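Side-chain contacts in type III restriction-modification enzyme EcoP15I Res subunit (Escherichia coli, PDB 4ZCF), which cleaves DNA downstream of its asymmetric recognition sequence as the restriction subunit of a type III restriction-modification complex, using an ATP-binding helicase-type motor domain and an endonuclease domain: residues I186-I191 with K235-N240; T211-L216 with E242-Q247; Y92-T97 with F222-E227. One frame throughout, in Å; residues are numbered along the deposited sequence.

Contact 1: I186-I191 with K235-N240; sequences INSGMI and KKTWEN. With nucleotides of chain D; nucleotides of chain E.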
loop_
_atom_site.group_PDB
_atom_site.type_symbol
_atom_site.label_atom_id
_atom_site.label_comp_id
_atom_site.label_asym_id
_atom_site.label_seq_id
_atom_site.Cartn_x
_atom_site.Cartn_y
_atom_site.Cartn_z
ATOM N N ILE C 186 19.568 5.172 -1.292
ATOM C CA ILE C 186 19.792 4.264 -0.148
ATOM C C ILE C 186 20.897 4.807 0.783
ATOM O O ILE C 186 21.899 5.342 0.308
ATOM C CB ILE C 186 20.113 2.810 -0.655
ATOM C CG1 ILE C 186 20.114 1.781 0.498
ATOM C CG2 ILE C 186 21.424 2.763 -1.478
ATOM C CD1 ILE C 186 19.951 0.319 0.071
ATOM N N ASN C 187 20.696 4.663 2.099
ATOM C CA ASN C 187 21.652 5.078 3.130
ATOM C C ASN C 187 22.516 3.886 3.568
ATOM O O ASN C 187 22.292 2.782 3.084
ATOM C CB ASN C 187 20.961 5.782 4.308
ATOM C CG ASN C 187 19.973 4.931 5.060
ATOM O OD1 ASN C 187 19.014 4.391 4.485
ATOM N ND2 ASN C 187 20.184 4.805 6.365
ATOM N N SER C 188 23.543 4.124 4.397
ATOM C CA SER C 188 24.486 3.101 4.874
ATOM C C SER C 188 23.844 2.020 5.743
ATOM O O SER C 188 24.205 0.839 5.608
ATOM C CB SER C 188 25.637 3.749 5.629
ATOM O OG SER C 188 26.356 4.593 4.752
ATOM N N GLY C 189 22.926 2.439 6.628
ATOM C CA GLY C 189 22.178 1.559 7.521
ATOM C C GLY C 189 21.383 0.504 6.776
ATOM O O GLY C 189 21.259 -0.632 7.252
ATOM N N MET C 190 20.868 0.863 5.586
ATOM C CA MET C 190 20.088 -0.036 4.737
ATOM C C MET C 190 20.951 -0.934 3.877
ATOM O O MET C 190 20.573 -2.086 3.640
ATOM C CB MET C 190 19.013 0.708 3.924
ATOM C CG MET C 190 17.815 1.197 4.775
ATOM S SD MET C 190 17.070 -0.048 5.883
ATOM C CE MET C 190 16.434 -1.240 4.704
ATOM N N ILE C 191 22.133 -0.438 3.446
ATOM C CA ILE C 191 23.113 -1.226 2.699
ATOM C C ILE C 191 23.577 -2.396 3.625
ATOM O O ILE C 191 23.671 -3.548 3.180
ATOM C CB ILE C 191 24.285 -0.285 2.251
ATOM C CG1 ILE C 191 23.875 0.655 1.092
ATOM C CG2 ILE C 191 25.598 -1.034 1.932
ATOM C CD1 ILE C 191 23.865 0.056 -0.344
ATOM N N LYS C 235 36.362 -1.338 5.309
ATOM C CA LYS C 235 35.237 -1.600 6.203
ATOM C C LYS C 235 33.969 -2.250 5.574
ATOM O O LYS C 235 33.895 -2.417 4.352
ATOM C CB LYS C 235 34.924 -0.328 7.017
ATOM C CG LYS C 235 36.123 0.286 7.757
ATOM C CD LYS C 235 36.427 -0.434 9.066
ATOM C CE LYS C 235 37.712 0.040 9.692
ATOM N NZ LYS C 235 38.049 -0.756 10.900
ATOM N N LYS C 236 32.990 -2.631 6.439
ATOM C CA LYS C 236 31.738 -3.309 6.100
ATOM C C LYS C 236 30.892 -2.640 5.028
ATOM O O LYS C 236 30.613 -3.293 4.016
ATOM C CB LYS C 236 30.905 -3.609 7.362
ATOM C CG LYS C 236 29.645 -4.441 7.109
ATOM C CD LYS C 236 29.853 -5.947 7.297
ATOM C CE LYS C 236 28.746 -6.773 6.676
ATOM N NZ LYS C 236 27.417 -6.535 7.315
ATOM N N THR C 237 30.464 -1.371 5.242
ATOM C CA THR C 237 29.617 -0.644 4.285
ATOM C C THR C 237 30.160 -0.741 2.857
ATOM O O THR C 237 29.416 -1.134 1.945
ATOM C CB THR C 237 29.357 0.819 4.715
ATOM O OG1 THR C 237 29.029 0.885 6.107
ATOM C CG2 THR C 237 28.245 1.474 3.901
ATOM N N TRP C 238 31.470 -0.413 2.677
ATOM C CA TRP C 238 32.120 -0.477 1.368
ATOM C C TRP C 238 32.131 -1.886 0.783
ATOM O O TRP C 238 31.894 -2.032 -0.418
ATOM C CB TRP C 238 33.530 0.136 1.379
ATOM C CG TRP C 238 34.100 0.216 -0.005
ATOM C CD1 TRP C 238 34.884 -0.716 -0.617
ATOM C CD2 TRP C 238 33.760 1.175 -1.014
ATOM N NE1 TRP C 238 35.089 -0.376 -1.932
ATOM C CE2 TRP C 238 34.422 0.790 -2.200
ATOM C CE3 TRP C 238 32.991 2.351 -1.021
ATOM C CZ2 TRP C 238 34.345 1.538 -3.377
ATOM C CZ3 TRP C 238 32.919 3.097 -2.190
ATOM C CH2 TRP C 238 33.590 2.688 -3.351
ATOM N N GLU C 239 32.397 -2.916 1.618
ATOM C CA GLU C 239 32.439 -4.308 1.150
ATOM C C GLU C 239 31.093 -4.779 0.620
ATOM O O GLU C 239 31.066 -5.542 -0.345
ATOM C CB GLU C 239 33.040 -5.274 2.189
ATOM C CG GLU C 239 34.509 -5.033 2.528
ATOM C CD GLU C 239 35.543 -5.195 1.426
ATOM O OE1 GLU C 239 35.786 -6.347 0.999
ATOM O OE2 GLU C 239 36.157 -4.175 1.034
ATOM N N ASN C 240 29.982 -4.259 1.196
ATOM C CA ASN C 240 28.612 -4.551 0.766
ATOM C C ASN C 240 28.282 -3.917 -0.576
ATOM O O ASN C 240 27.534 -4.523 -1.347
ATOM C CB ASN C 240 27.590 -4.116 1.809
ATOM C CG ASN C 240 27.510 -4.983 3.031
ATOM O OD1 ASN C 240 27.791 -6.184 3.005
ATOM N ND2 ASN C 240 27.062 -4.393 4.121
ATOM P P DT D 20 31.708 0.919 8.505
ATOM O OP1 DT D 20 31.771 0.930 7.030
ATOM O OP2 DT D 20 32.720 0.145 9.258
ATOM O "O5'" DT D 20 31.736 2.425 9.039
ATOM C "C5'" DT D 20 30.951 3.409 8.388
ATOM C "C4'" DT D 20 31.022 4.718 9.147
ATOM O "O4'" DT D 20 30.556 4.503 10.503
ATOM C "C3'" DT D 20 32.417 5.327 9.240
ATOM O "O3'" DT D 20 32.377 6.670 8.805
ATOM C "C2'" DT D 20 32.808 5.228 10.707
ATOM C "C1'" DT D 20 31.468 5.077 11.422
ATOM N N1 DT D 20 31.515 4.280 12.710
ATOM C C2 DT D 20 31.218 4.912 13.910
ATOM O O2 DT D 20 30.897 6.091 14.007
ATOM N N3 DT D 20 31.303 4.095 15.018
ATOM C C4 DT D 20 31.675 2.754 15.056
ATOM O O4 DT D 20 31.720 2.191 16.153
ATOM C C5 DT D 20 31.977 2.161 13.761
ATOM C C7 DT D 20 32.370 0.719 13.616
ATOM C C6 DT D 20 31.889 2.945 12.679
ATOM P P DT E 6 17.812 3.163 9.066
ATOM O OP1 DT E 6 17.861 3.213 7.590
ATOM O OP2 DT E 6 16.619 3.700 9.745
ATOM O "O5'" DT E 6 17.931 1.661 9.542
ATOM C "C5'" DT E 6 19.027 0.789 9.359
ATOM C "C4'" DT E 6 18.744 -0.557 10.022
ATOM O "O4'" DT E 6 19.037 -0.520 11.438
ATOM C "C3'" DT E 6 17.305 -1.037 9.900
ATOM O "O3'" DT E 6 17.318 -2.321 9.331
ATOM C "C2'" DT E 6 16.721 -0.962 11.313
ATOM C "C1'" DT E 6 17.969 -1.070 12.180
ATOM N N1 DT E 6 17.922 -0.404 13.525
ATOM C C2 DT E 6 18.419 -1.093 14.607
ATOM O O2 DT E 6 18.829 -2.235 14.529
ATOM N N3 DT E 6 18.402 -0.397 15.794
ATOM C C4 DT E 6 17.933 0.897 16.021
ATOM O O4 DT E 6 17.955 1.395 17.157
ATOM C C5 DT E 6 17.466 1.583 14.846
ATOM C C7 DT E 6 16.969 2.998 14.969
ATOM C C6 DT E 6 17.490 0.909 13.673
ATOM P P DA D 19 29.322 -4.266 11.495
ATOM O OP1 DA D 19 28.735 -5.171 10.457
ATOM O OP2 DA D 19 30.568 -4.668 12.199
ATOM O "O5'" DA D 19 29.612 -2.802 10.896
ATOM C "C5'" DA D 19 28.740 -2.204 9.970
ATOM C "C4'" DA D 19 28.588 -0.732 10.252
ATOM O "O4'" DA D 19 27.946 -0.521 11.523
ATOM C "C3'" DA D 19 29.834 0.132 10.302
ATOM O "O3'" DA D 19 30.259 0.379 8.944
ATOM C "C2'" DA D 19 29.225 1.377 10.948
ATOM C "C1'" DA D 19 28.106 0.841 11.842
ATOM N N9 DA D 19 28.334 0.953 13.284
ATOM C C8 DA D 19 28.762 -0.036 14.139
ATOM N N7 DA D 19 28.821 0.334 15.399
ATOM C C5 DA D 19 28.450 1.668 15.370
ATOM C C6 DA D 19 28.311 2.646 16.380
ATOM N N6 DA D 19 28.553 2.372 17.657
ATOM N N1 DA D 19 27.908 3.902 16.046
ATOM C C2 DA D 19 27.635 4.170 14.755
ATOM N N3 DA D 19 27.738 3.328 13.702
ATOM C C4 DA D 19 28.145 2.078 14.076
#
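Thr237 faces Ser188 with its methyl group and the DNA with its hydroxyl. Its CB already lies 3.3 Å from OP1 of DT20 in chain D. From there OG1 lies beside the backbone N (chi1 -45°), which puts CG2 anti to that N, where it meets OG of Ser188 at 3.7 Å. OG1 and the backbone N both donate to one phosphate oxygen: OG1 of Thr237 reaches OP1 of DT20 at 2.9 Å, and N of Thr237 reaches the same OP1 at 3.2 Å (146°). Thr237 OG1 has a second partner in the amide ND2 of Asn192, which ties the hydroxyl back to the chain just beyond helix 188-191.

One turn on from Thr237, Asn240 runs antiparallel past the side chain of Ile191 from helix 188-191. CG2 of Ile191 packs on CB of Asn240 at 3.7 Å and also rests near the carbonyl O of Thr237. The amide of Asn240 is held from outside the pair, OD1 by Lys243 and ND2, weakly, by Asn192.

Asn187, at the N-cap of helix 188-191, serves the other DNA strand. Its ND2 donates nearly straight (162°) to OP1 of DT6 in chain E at 3.1 Å, while Lys120 holds its OD1. Two helix starts, joined by a small, mostly apolar interface, thus address phosphates of both strands. Because the bonds to DNA described here go to phosphate oxygens rather than to bases, this grip should be largely independent of sequence, consistent with a helicase-type domain.

Contact 2: T211-L216 with E242-Q247; sequences TPVDAL and EKFNAQ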
loop_
_atom_site.group_PDB
_atom_site.type_symbol
_atom_site.label_atom_id
_atom_site.label_comp_id
_atom_site.label_asym_id
_atom_site.label_seq_id
_atom_site.Cartn_x
_atom_site.Cartn_y
_atom_site.Cartn_z
ATOM N N THR C 211 17.104 -12.666 -4.008
ATOM C CA THR C 211 17.923 -11.815 -3.144
ATOM C C THR C 211 17.987 -10.359 -3.682
ATOM O O THR C 211 18.262 -10.180 -4.873
ATOM C CB THR C 211 19.308 -12.491 -2.998
ATOM O OG1 THR C 211 19.243 -13.449 -1.944
ATOM C CG2 THR C 211 20.433 -11.525 -2.731
ATOM N N PRO C 212 17.783 -9.318 -2.823
ATOM C CA PRO C 212 17.879 -7.921 -3.302
ATOM C C PRO C 212 19.234 -7.533 -3.925
ATOM O O PRO C 212 19.231 -6.898 -4.987
ATOM C CB PRO C 212 17.539 -7.096 -2.053
ATOM C CG PRO C 212 16.725 -8.029 -1.186
ATOM C CD PRO C 212 17.406 -9.357 -1.393
ATOM N N VAL C 213 20.381 -7.956 -3.315
ATOM C CA VAL C 213 21.729 -7.698 -3.857
ATOM C C VAL C 213 21.980 -8.329 -5.246
ATOM O O VAL C 213 22.512 -7.650 -6.127
ATOM C CB VAL C 213 22.918 -7.842 -2.846
ATOM C CG1 VAL C 213 23.051 -9.261 -2.295
ATOM C CG2 VAL C 213 24.241 -7.383 -3.456
ATOM N N ASP C 214 21.557 -9.599 -5.455
ATOM C CA ASP C 214 21.682 -10.308 -6.749
ATOM C C ASP C 214 20.801 -9.641 -7.818
ATOM O O ASP C 214 21.179 -9.596 -8.997
ATOM C CB ASP C 214 21.288 -11.788 -6.614
ATOM C CG ASP C 214 22.186 -12.632 -5.733
ATOM O OD1 ASP C 214 23.375 -12.286 -5.590
ATOM O OD2 ASP C 214 21.712 -13.675 -5.234
ATOM N N ALA C 215 19.630 -9.119 -7.397
ATOM C CA ALA C 215 18.717 -8.429 -8.292
ATOM C C ALA C 215 19.314 -7.081 -8.728
ATOM O O ALA C 215 19.213 -6.743 -9.911
ATOM C CB ALA C 215 17.382 -8.225 -7.621
ATOM N N LEU C 216 19.970 -6.335 -7.791
ATOM C CA LEU C 216 20.595 -5.038 -8.072
ATOM C C LEU C 216 21.872 -5.188 -8.878
ATOM O O LEU C 216 22.121 -4.385 -9.781
ATOM C CB LEU C 216 20.839 -4.221 -6.803
ATOM C CG LEU C 216 19.591 -3.714 -6.054
ATOM C CD1 LEU C 216 19.859 -3.565 -4.600
ATOM C CD2 LEU C 216 19.097 -2.416 -6.611
ATOM N N GLU C 242 30.571 -3.270 -2.867
ATOM C CA GLU C 242 31.351 -4.119 -3.801
ATOM C C GLU C 242 30.529 -5.314 -4.338
ATOM O O GLU C 242 30.722 -5.708 -5.482
ATOM C CB GLU C 242 32.661 -4.627 -3.173
ATOM C CG GLU C 242 33.781 -3.602 -3.131
ATOM C CD GLU C 242 35.027 -3.938 -2.321
ATOM O OE1 GLU C 242 35.221 -5.119 -1.948
ATOM O OE2 GLU C 242 35.838 -3.012 -2.095
ATOM N N LYS C 243 29.588 -5.846 -3.529
ATOM C CA LYS C 243 28.714 -6.966 -3.890
ATOM C C LYS C 243 27.830 -6.691 -5.118
ATOM O O LYS C 243 27.338 -7.647 -5.723
ATOM C CB LYS C 243 27.812 -7.346 -2.707
ATOM C CG LYS C 243 28.442 -8.195 -1.617
ATOM C CD LYS C 243 27.463 -8.317 -0.442
ATOM C CE LYS C 243 27.991 -9.187 0.663
ATOM N NZ LYS C 243 27.310 -8.906 1.954
ATOM N N PHE C 244 27.585 -5.403 -5.460
ATOM C CA PHE C 244 26.745 -5.025 -6.610
ATOM C C PHE C 244 27.431 -5.171 -7.966
ATOM O O PHE C 244 26.760 -5.019 -8.988
ATOM C CB PHE C 244 26.214 -3.587 -6.476
ATOM C CG PHE C 244 25.281 -3.341 -5.322
ATOM C CD1 PHE C 244 24.181 -4.162 -5.110
ATOM C CD2 PHE C 244 25.471 -2.255 -4.477
ATOM C CE1 PHE C 244 23.321 -3.936 -4.037
ATOM C CE2 PHE C 244 24.604 -2.017 -3.417
ATOM C CZ PHE C 244 23.535 -2.861 -3.201
ATOM N N ASN C 245 28.765 -5.402 -7.978
ATOM C CA ASN C 245 29.596 -5.491 -9.180
ATOM C C ASN C 245 29.180 -4.406 -10.190
ATOM O O ASN C 245 28.729 -4.690 -11.324
ATOM C CB ASN C 245 29.656 -6.929 -9.753
ATOM C CG ASN C 245 30.311 -7.925 -8.802
ATOM O OD1 ASN C 245 29.656 -8.811 -8.234
ATOM N ND2 ASN C 245 31.613 -7.779 -8.569
ATOM N N ALA C 246 29.227 -3.151 -9.683
ATOM C CA ALA C 246 28.839 -1.932 -10.382
ATOM C C ALA C 246 29.738 -1.660 -11.596
ATOM O O ALA C 246 30.928 -1.998 -11.572
ATOM C CB ALA C 246 28.880 -0.763 -9.423
ATOM N N GLN C 247 29.162 -1.061 -12.661
ATOM C CA GLN C 247 29.914 -0.754 -13.879
ATOM C C GLN C 247 31.037 0.216 -13.579
ATOM O O GLN C 247 32.171 -0.047 -13.970
ATOM C CB GLN C 247 29.005 -0.237 -15.008
ATOM C CG GLN C 247 28.269 -1.330 -15.768
ATOM C CD GLN C 247 27.349 -0.756 -16.818
ATOM O OE1 GLN C 247 27.770 -0.329 -17.892
ATOM N NE2 GLN C 247 26.063 -0.745 -16.541
#
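Phe244 inserts its ring between the side chains of Val213 and Leu216, and the apolar packing there makes up most of the contact. CE1 of Phe244 is the meeting point: CD1 of Leu216 touches it at 3.5 Å, and CG2 of Val213 lies 3.6 Å from the same CE1. Both methyls approach the ring obliquely. Leu216 lies alongside Phe244 with both side chains headed in one direction, and CB of Leu216 adds a further touch on CD1 of the ring. CG2 of Val213 stands anti to its backbone N (chi1 of CG1 62°), where it also reaches CB of Lys243 at 3.6 Å. Beyond that carbon the lysine chain extends away, and its NZ bonds to OD1 of Asn240.

Polar bonds lie around this packing. Within 242-247 a type I turn runs from Glu242 to Asn245, closed by N of Asn245 on O of Glu242 at 3.2 Å. Arg217, at the end of helix 212-217 and salt-bridged to Asp214, makes weak bonds to O of Lys243 and OD1 of Asn245.

With an alanine at Phe244, Val213 and Leu216 would probably lose the ring atoms they share, and a gap reaching to Ile223 is likely to open. The contact is a partly buried apolar one, so shape fit rather than polar bonding across it would be expected to set helix 212-217 against the connection from helix 236-242 to strand 248-253; the Arg217 bonds lie at its margin.

Contact 3: Y92-T97 with F222-E227; sequences YTYIKT and FIIIDE. With AMP (adenosine monophosphate), chain H.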
loop_
_atom_site.group_PDB
_atom_site.type_symbol
_atom_site.label_atom_id
_atom_site.label_comp_id
_atom_site.label_asym_id
_atom_site.label_seq_id
_atom_site.Cartn_x
_atom_site.Cartn_y
_atom_site.Cartn_z
ATOM N N TYR C 92 23.752 18.853 -7.213
ATOM C CA TYR C 92 23.320 19.272 -8.549
ATOM C C TYR C 92 24.239 18.677 -9.648
ATOM O O TYR C 92 23.730 18.188 -10.662
ATOM C CB TYR C 92 23.281 20.803 -8.668
ATOM C CG TYR C 92 22.989 21.272 -10.080
ATOM C CD1 TYR C 92 21.688 21.321 -10.566
ATOM C CD2 TYR C 92 24.021 21.636 -10.943
ATOM C CE1 TYR C 92 21.419 21.723 -11.874
ATOM C CE2 TYR C 92 23.765 22.033 -12.252
ATOM C CZ TYR C 92 22.463 22.072 -12.715
ATOM O OH TYR C 92 22.219 22.439 -14.019
ATOM N N THR C 93 25.586 18.731 -9.433
ATOM C CA THR C 93 26.614 18.228 -10.345
ATOM C C THR C 93 26.470 16.725 -10.619
ATOM O O THR C 93 26.447 16.333 -11.781
ATOM C CB THR C 93 28.016 18.656 -9.878
ATOM O OG1 THR C 93 28.111 20.089 -9.891
ATOM C CG2 THR C 93 29.124 18.057 -10.729
ATOM N N TYR C 94 26.354 15.892 -9.566
ATOM C CA TYR C 94 26.174 14.463 -9.765
ATOM C C TYR C 94 24.846 14.105 -10.424
ATOM O O TYR C 94 24.778 13.150 -11.196
ATOM C CB TYR C 94 26.540 13.616 -8.532
ATOM C CG TYR C 94 25.613 13.567 -7.336
ATOM C CD1 TYR C 94 24.325 13.033 -7.447
ATOM C CD2 TYR C 94 26.093 13.811 -6.056
ATOM C CE1 TYR C 94 23.503 12.883 -6.331
ATOM C CE2 TYR C 94 25.281 13.662 -4.933
ATOM C CZ TYR C 94 23.983 13.206 -5.076
ATOM O OH TYR C 94 23.201 13.061 -3.955
ATOM N N ILE C 95 23.805 14.909 -10.165
ATOM C CA ILE C 95 22.502 14.705 -10.791
ATOM C C ILE C 95 22.604 15.070 -12.270
ATOM O O ILE C 95 22.175 14.284 -13.115
ATOM C CB ILE C 95 21.352 15.419 -10.039
ATOM C CG1 ILE C 95 21.124 14.753 -8.657
ATOM C CG2 ILE C 95 20.080 15.372 -10.866
ATOM C CD1 ILE C 95 20.434 15.628 -7.597
ATOM N N LYS C 96 23.220 16.227 -12.585
ATOM C CA LYS C 96 23.412 16.641 -13.976
ATOM C C LYS C 96 24.255 15.620 -14.752
ATOM O O LYS C 96 23.959 15.368 -15.911
ATOM C CB LYS C 96 23.993 18.060 -14.089
ATOM C CG LYS C 96 23.740 18.652 -15.470
ATOM C CD LYS C 96 24.228 20.091 -15.616
ATOM C CE LYS C 96 24.690 20.372 -17.029
ATOM N NZ LYS C 96 23.660 20.025 -18.053
ATOM N N THR C 97 25.239 14.984 -14.094
ATOM C CA THR C 97 26.066 13.939 -14.697
ATOM C C THR C 97 25.214 12.686 -15.023
ATOM O O THR C 97 25.392 12.102 -16.089
ATOM C CB THR C 97 27.289 13.635 -13.829
ATOM O OG1 THR C 97 27.856 14.843 -13.342
ATOM C CG2 THR C 97 28.345 12.870 -14.576
ATOM N N PHE C 222 25.259 2.018 -12.152
ATOM C CA PHE C 222 26.229 3.106 -12.037
ATOM C C PHE C 222 25.984 3.687 -10.637
ATOM O O PHE C 222 24.873 4.141 -10.344
ATOM C CB PHE C 222 26.016 4.169 -13.149
ATOM C CG PHE C 222 26.929 4.021 -14.347
ATOM C CD1 PHE C 222 26.877 2.887 -15.147
ATOM C CD2 PHE C 222 27.852 5.007 -14.664
ATOM C CE1 PHE C 222 27.722 2.755 -16.250
ATOM C CE2 PHE C 222 28.696 4.870 -15.768
ATOM C CZ PHE C 222 28.634 3.741 -16.547
ATOM N N ILE C 223 26.990 3.595 -9.750
ATOM C CA ILE C 223 26.857 4.024 -8.355
ATOM C C ILE C 223 27.553 5.323 -8.030
ATOM O O ILE C 223 28.736 5.449 -8.299
ATOM C CB ILE C 223 27.250 2.910 -7.343
ATOM C CG1 ILE C 223 26.497 1.592 -7.612
ATOM C CG2 ILE C 223 27.069 3.396 -5.900
ATOM C CD1 ILE C 223 26.843 0.480 -6.681
ATOM N N ILE C 224 26.817 6.244 -7.366
ATOM C CA ILE C 224 27.261 7.538 -6.864
ATOM C C ILE C 224 27.478 7.421 -5.347
ATOM O O ILE C 224 26.591 6.940 -4.640
ATOM C CB ILE C 224 26.204 8.647 -7.174
ATOM C CG1 ILE C 224 25.784 8.710 -8.675
ATOM C CG2 ILE C 224 26.573 10.024 -6.578
ATOM C CD1 ILE C 224 26.820 9.190 -9.692
ATOM N N ILE C 225 28.628 7.897 -4.846
ATOM C CA ILE C 225 28.913 7.934 -3.418
ATOM C C ILE C 225 29.043 9.374 -2.932
ATOM O O ILE C 225 29.925 10.108 -3.388
ATOM C CB ILE C 225 30.049 6.975 -2.964
ATOM C CG1 ILE C 225 29.479 5.557 -2.785
ATOM C CG2 ILE C 225 30.682 7.425 -1.626
ATOM C CD1 ILE C 225 29.868 4.657 -3.730
ATOM N N ASP C 226 28.117 9.769 -2.023
ATOM C CA ASP C 226 28.016 11.073 -1.375
ATOM C C ASP C 226 28.807 10.996 -0.072
ATOM O O ASP C 226 28.534 10.122 0.757
ATOM C CB ASP C 226 26.536 11.395 -1.094
ATOM C CG ASP C 226 26.205 12.869 -0.995
ATOM O OD1 ASP C 226 26.741 13.535 -0.098
ATOM O OD2 ASP C 226 25.345 13.334 -1.767
ATOM N N GLU C 227 29.789 11.905 0.103
ATOM C CA GLU C 227 30.723 11.978 1.253
ATOM C C GLU C 227 31.496 10.639 1.342
ATOM O O GLU C 227 31.110 9.771 2.123
ATOM C CB GLU C 227 30.024 12.364 2.586
ATOM C CG GLU C 227 28.917 13.410 2.481
ATOM C CD GLU C 227 29.296 14.872 2.317
ATOM O OE1 GLU C 227 30.416 15.167 1.839
ATOM O OE2 GLU C 227 28.438 15.729 2.633
HETATM P P AMP H . 24.293 16.623 0.192
HETATM O O1P AMP H . 24.980 16.034 1.366
HETATM O O2P AMP H . 25.413 17.030 -0.693
HETATM O O3P AMP H . 23.693 15.461 -0.512
HETATM O "O5'" AMP H . 23.230 17.755 0.553
HETATM C "C5'" AMP H . 23.347 19.053 -0.003
HETATM C "C4'" AMP H . 22.010 19.671 -0.261
HETATM O "O4'" AMP H . 22.163 20.991 -0.849
HETATM C "C3'" AMP H . 21.246 18.870 -1.257
HETATM O "O3'" AMP H . 20.426 17.929 -0.565
HETATM C "C2'" AMP H . 20.474 19.841 -2.054
HETATM O "O2'" AMP H . 19.165 20.029 -1.499
HETATM C "C1'" AMP H . 21.216 21.134 -1.947
HETATM N N9 AMP H . 21.846 21.541 -3.139
HETATM C C8 AMP H . 22.863 20.895 -3.675
HETATM N N7 AMP H . 23.281 21.549 -4.794
HETATM C C5 AMP H . 22.436 22.746 -4.899
HETATM C C6 AMP H . 22.289 23.867 -5.765
HETATM N N6 AMP H . 23.126 24.023 -6.899
HETATM N N1 AMP H . 21.326 24.784 -5.489
HETATM C C2 AMP H . 20.517 24.664 -4.447
HETATM N N3 AMP H . 20.594 23.645 -3.596
HETATM C C4 AMP H . 21.515 22.665 -3.756
#
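Tyr94 turns one face of its ring to Ile224 and its edge to Asp226. The methyl CG2 of Ile224 sits over that face as a CH-pi contact, 3.8 Å from the centroid of the Tyr94 ring and only 14° off the ring normal, displaced toward the rim where CG lies. CG of Tyr94 is held between the backbone N and the carbonyl carbon (chi1 75°), which sends the ring along the strand, from Ile224 toward Asp226. There the phenol OH donates to OD2 of Asp226 at 3.1 Å. The oxygen lies in the ring plane and is met nearly along its C-O axis, while the carboxylate as a whole stands almost perpendicular to the ring (88°).

Helix 90-105 begins in the P-loop (Walker A) sequence, with Lys90 and Thr91 in its first turn, and strand 222-226 is the Walker B strand, running into the Asp-Glu pair of a DEAD/H-like box; the contact therefore joins the two nucleotide-binding motifs of a RecA-like helicase core. Asp226 is an AMP-binding residue, and its OD2 lies 3.0 Å from O3P of AMP. Tyr94 thus lies in the second shell, where its bond to OD2 is consistent with positioning the carboxylate from the side of the helix. Glu227 comes near O1P of the nucleotide with OE2, and its OE1 forms a salt bridge with Lys90 of the P-loop.

At the adenine end, Tyr92 approaches N6 of AMP with CB, at 3.7 Å, and its hydroxyl is bonded to His135. Further along the helix, OG1 and N of Thr97 both donate to O of Thr93, one from above and one from below the carbonyl plane, OG1 at 2.6 Å. Tyr252 of the neighbouring strand 248-253 meets the ring of Tyr94 at a steep inclination.

In the fold
All three contacts belong to one parallel-sheet domain and alternate along the chain. Contact 3 lies at the nucleotide; contact 1 is at the DNA, its centre about 17 Å away, yet the side chain of Ser188 is only about 12 Å from AMP. Contact 2 is away from both, its centre about 12 Å from that of contact 1 and 18 Å from that of contact 3. Apolar bridges join them: Ile191 CD1 meets Phe244 CE2 at 3.8 Å, Trp238 CZ3 meets Ile225 CD1 at 3.8 Å, and Phe244 CD2 meets Ile223 CD1 at 3.8 Å. Strand 222-226, followed by helix 236-242, thereby connects the AMP cleft to the DNA-contacting side.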